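Long-range contact in peptidase M3B, oligoendopeptidase F (PDB 2QR4), which probably hydrolyses short peptides at internal bonds as a zinc-dependent oligoendopeptidase of family M3: residues 307-312 against 404-409. Residues are numbered along the deposited sequence; the frame is centred on the assembly and turned at random.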
ATOM      1  N   GLU A 307     -49.076  16.683  -5.225  1.00 35.04           N
ATOM      2  CA  GLU A 307     -49.575  17.965  -4.780  1.00 33.63           C
ATOM      3  C   GLU A 307     -48.411  18.850  -4.375  1.00 32.13           C
ATOM      4  O   GLU A 307     -48.368  20.028  -4.729  1.00 27.63           O
ATOM      5  CB  GLU A 307     -50.561  17.797  -3.631  1.00 30.30           C
ATOM      6  CG  GLU A 307     -51.540  18.946  -3.533  1.00 49.18           C
ATOM      7  CD  GLU A 307     -52.624  18.691  -2.516  1.00 59.01           C
ATOM      8  OE1 GLU A 307     -52.375  17.904  -1.574  1.00 65.86           O
ATOM      9  OE2 GLU A 307     -53.721  19.277  -2.656  1.00 60.43           O
ATOM     10  N   ALA A 308     -47.464  18.271  -3.642  1.00 28.78           N
ATOM     11  CA  ALA A 308     -46.277  18.999  -3.214  1.00 32.96           C
ATOM     12  C   ALA A 308     -45.435  19.467  -4.404  1.00 34.64           C
ATOM     13  O   ALA A 308     -44.955  20.596  -4.428  1.00 31.60           O
ATOM     14  CB  ALA A 308     -45.447  18.143  -2.272  1.00 39.10           C
ATOM     15  N   LEU A 309     -45.278  18.595  -5.395  1.00 37.15           N
ATOM     16  CA  LEU A 309     -44.461  18.890  -6.570  1.00 34.43           C
ATOM     17  C   LEU A 309     -45.115  19.856  -7.562  1.00 32.25           C
ATOM     18  O   LEU A 309     -44.496  20.239  -8.547  1.00 32.03           O
ATOM     19  CB  LEU A 309     -44.079  17.592  -7.286  1.00 32.22           C
ATOM     20  CG  LEU A 309     -42.853  16.828  -6.781  1.00 33.49           C
ATOM     21  CD1 LEU A 309     -42.459  17.243  -5.379  1.00 30.83           C
ATOM     22  CD2 LEU A 309     -43.102  15.330  -6.857  1.00 30.34           C
ATOM     23  N   LYS A 310     -46.350  20.267  -7.301  1.00 31.17           N
ATOM     24  CA  LYS A 310     -47.047  21.173  -8.219  1.00 41.69           C
ATOM     25  C   LYS A 310     -46.218  22.395  -8.671  1.00 42.24           C
ATOM     26  O   LYS A 310     -46.236  22.738  -9.856  1.00 40.38           O
ATOM     27  CB  LYS A 310     -48.402  21.608  -7.645  1.00 42.79           C
ATOM     28  CG  LYS A 310     -49.355  22.191  -8.683  1.00 50.11           C
ATOM     29  CD  LYS A 310     -50.756  22.381  -8.114  1.00 55.05           C
ATOM     30  CE  LYS A 310     -51.327  21.066  -7.585  1.00 64.01           C
ATOM     31  NZ  LYS A 310     -52.665  21.236  -6.943  1.00 61.29           N
ATOM     32  N   PRO A 311     -45.498  23.055  -7.737  1.00 42.18           N
ATOM     33  CA  PRO A 311     -44.637  24.188  -8.106  1.00 41.46           C
ATOM     34  C   PRO A 311     -43.657  23.857  -9.235  1.00 42.61           C
ATOM     35  O   PRO A 311     -43.125  24.764  -9.875  1.00 38.15           O
ATOM     36  CB  PRO A 311     -43.865  24.477  -6.813  1.00 37.49           C
ATOM     37  CG  PRO A 311     -44.757  24.011  -5.730  1.00 27.84           C
ATOM     38  CD  PRO A 311     -45.463  22.801  -6.284  1.00 36.66           C
HETATM   39  N   MSE A 312     -43.423  22.568  -9.466  1.00 38.07           N
HETATM   40  CA  MSE A 312     -42.622  22.113 -10.596  1.00 39.44           C
HETATM   41  C   MSE A 312     -43.278  22.423 -11.939  1.00 40.47           C
HETATM   42  O   MSE A 312     -42.601  22.485 -12.961  1.00 39.76           O
HETATM   43  CB  MSE A 312     -42.362  20.610 -10.497  1.00 55.36           C
HETATM   44  CG  MSE A 312     -41.502  20.177  -9.322  1.00 67.00           C
HETATM   45 SE   MSE A 312     -39.798  21.119  -9.240  1.00 79.88          SE
HETATM   46  CE  MSE A 312     -39.455  21.331 -11.151  1.00 85.66           C
ATOM     47  N   GLU A 404     -37.105  16.801  -2.504  1.00 40.44           N
ATOM     48  CA  GLU A 404     -37.266  16.662  -1.063  1.00 54.26           C
ATOM     49  C   GLU A 404     -37.465  18.031  -0.407  1.00 51.40           C
ATOM     50  O   GLU A 404     -38.331  18.208   0.471  1.00 48.09           O
ATOM     51  CB  GLU A 404     -36.046  15.966  -0.457  1.00 45.91           C
ATOM     52  CG  GLU A 404     -36.154  14.445  -0.359  1.00 69.02           C
ATOM     53  CD  GLU A 404     -35.058  13.835   0.530  1.00 76.61           C
ATOM     54  OE1 GLU A 404     -33.889  14.275   0.431  1.00 83.64           O
ATOM     55  OE2 GLU A 404     -35.365  12.918   1.330  1.00 75.74           O
ATOM     56  N   ASN A 405     -36.664  18.997  -0.844  1.00 42.40           N
ATOM     57  CA  ASN A 405     -36.801  20.376  -0.378  1.00 43.75           C
ATOM     58  C   ASN A 405     -38.200  20.908  -0.608  1.00 43.75           C
ATOM     59  O   ASN A 405     -38.773  21.566   0.262  1.00 42.85           O
ATOM     60  CB  ASN A 405     -35.764  21.288  -1.042  1.00 35.99           C
ATOM     61  CG  ASN A 405     -34.371  21.115  -0.436  1.00 46.85           C
ATOM     62  OD1 ASN A 405     -34.240  20.658   0.695  1.00 54.73           O
ATOM     63  ND2 ASN A 405     -33.334  21.474  -1.190  1.00 45.65           N
ATOM     64  N   ILE A 406     -38.753  20.595  -1.776  1.00 38.67           N
ATOM     65  CA  ILE A 406     -40.059  21.091  -2.148  1.00 37.46           C
ATOM     66  C   ILE A 406     -41.150  20.399  -1.336  1.00 42.21           C
ATOM     67  O   ILE A 406     -42.135  21.029  -0.956  1.00 48.76           O
ATOM     68  CB  ILE A 406     -40.285  20.960  -3.663  1.00 44.37           C
ATOM     69  CG1 ILE A 406     -39.377  21.945  -4.406  1.00 40.81           C
ATOM     70  CG2 ILE A 406     -41.737  21.233  -4.028  1.00 28.91           C
ATOM     71  CD1 ILE A 406     -39.442  21.803  -5.925  1.00 36.82           C
ATOM     72  N   LEU A 407     -40.961  19.118  -1.033  1.00 46.75           N
ATOM     73  CA  LEU A 407     -41.913  18.403  -0.170  1.00 47.21           C
ATOM     74  C   LEU A 407     -41.845  18.873   1.285  1.00 44.67           C
ATOM     75  O   LEU A 407     -42.875  19.016   1.944  1.00 43.43           O
ATOM     76  CB  LEU A 407     -41.690  16.892  -0.223  1.00 47.86           C
ATOM     77  CG  LEU A 407     -42.341  16.150   0.947  1.00 40.69           C
ATOM     78  CD1 LEU A 407     -43.849  16.011   0.734  1.00 37.76           C
ATOM     79  CD2 LEU A 407     -41.693  14.801   1.161  1.00 38.34           C
ATOM     80  N   THR A 408     -40.635  19.105   1.787  1.00 35.81           N
ATOM     81  CA  THR A 408     -40.482  19.665   3.130  1.00 37.61           C
ATOM     82  C   THR A 408     -41.219  20.991   3.281  1.00 40.66           C
ATOM     83  O   THR A 408     -41.995  21.179   4.214  1.00 45.66           O
ATOM     84  CB  THR A 408     -39.026  19.902   3.484  1.00 36.88           C
ATOM     85  OG1 THR A 408     -38.331  18.649   3.489  1.00 41.58           O
ATOM     86  CG2 THR A 408     -38.924  20.570   4.855  1.00 32.72           C
ATOM     87  N   GLU A 409     -40.978  21.913   2.359  1.00 35.56           N
ATOM     88  CA  GLU A 409     -41.652  23.195   2.416  1.00 33.05           C
ATOM     89  C   GLU A 409     -43.152  22.996   2.355  1.00 40.40           C
ATOM     90  O   GLU A 409     -43.898  23.624   3.111  1.00 47.15           O
ATOM     91  CB  GLU A 409     -41.197  24.115   1.276  1.00 43.83           C
ATOM     92  CG  GLU A 409     -41.905  25.478   1.249  1.00 39.18           C
ATOM     93  CD  GLU A 409     -41.635  26.296   2.508  1.00 48.84           C
ATOM     94  OE1 GLU A 409     -40.560  26.124   3.113  1.00 36.91           O
ATOM     95  OE2 GLU A 409     -42.492  27.113   2.898  1.00 49.57           O
TER
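I406 and L407 of helix 394-414 meet the turn that ends helix 302-308 and leads by a 3-10 segment into helix 313-318. I406 makes most of the contact. Its two branches touch different parts of the turn. CG2, anti to the backbone N, packs against the carbonyl oxygen of A308, with CG2 to A308 O 3.3 Å. It also touches L309 CD1 at 4.3 Å and P311 CG at 4.4 Å. The CG1 branch has chi2 of 175°, and this extended shape carries CD1 to M312 SE at 3.4 Å. M312 is a selenomethionine, bent at chi2 and chi3, and its chain crosses that of I406 at a slant. Next to I406, L407 CD1 rests on A308 CB at 4.0 Å. The backbones come close here, with A308 CA 5.4 Å from L407 CA, as the small side chain of A308 allows. Within the turn, M312 N donates a hydrogen bond to L309 O at 2.7 Å. Beyond the pair, M312 also touches L527 and Y530 of helix 526-536, I406 packs on A516 of helix 503-520, and L407 reaches F365 of helix 361-379. This is apolar helix-to-turn packing within the largely helical fold of an M3 peptidase.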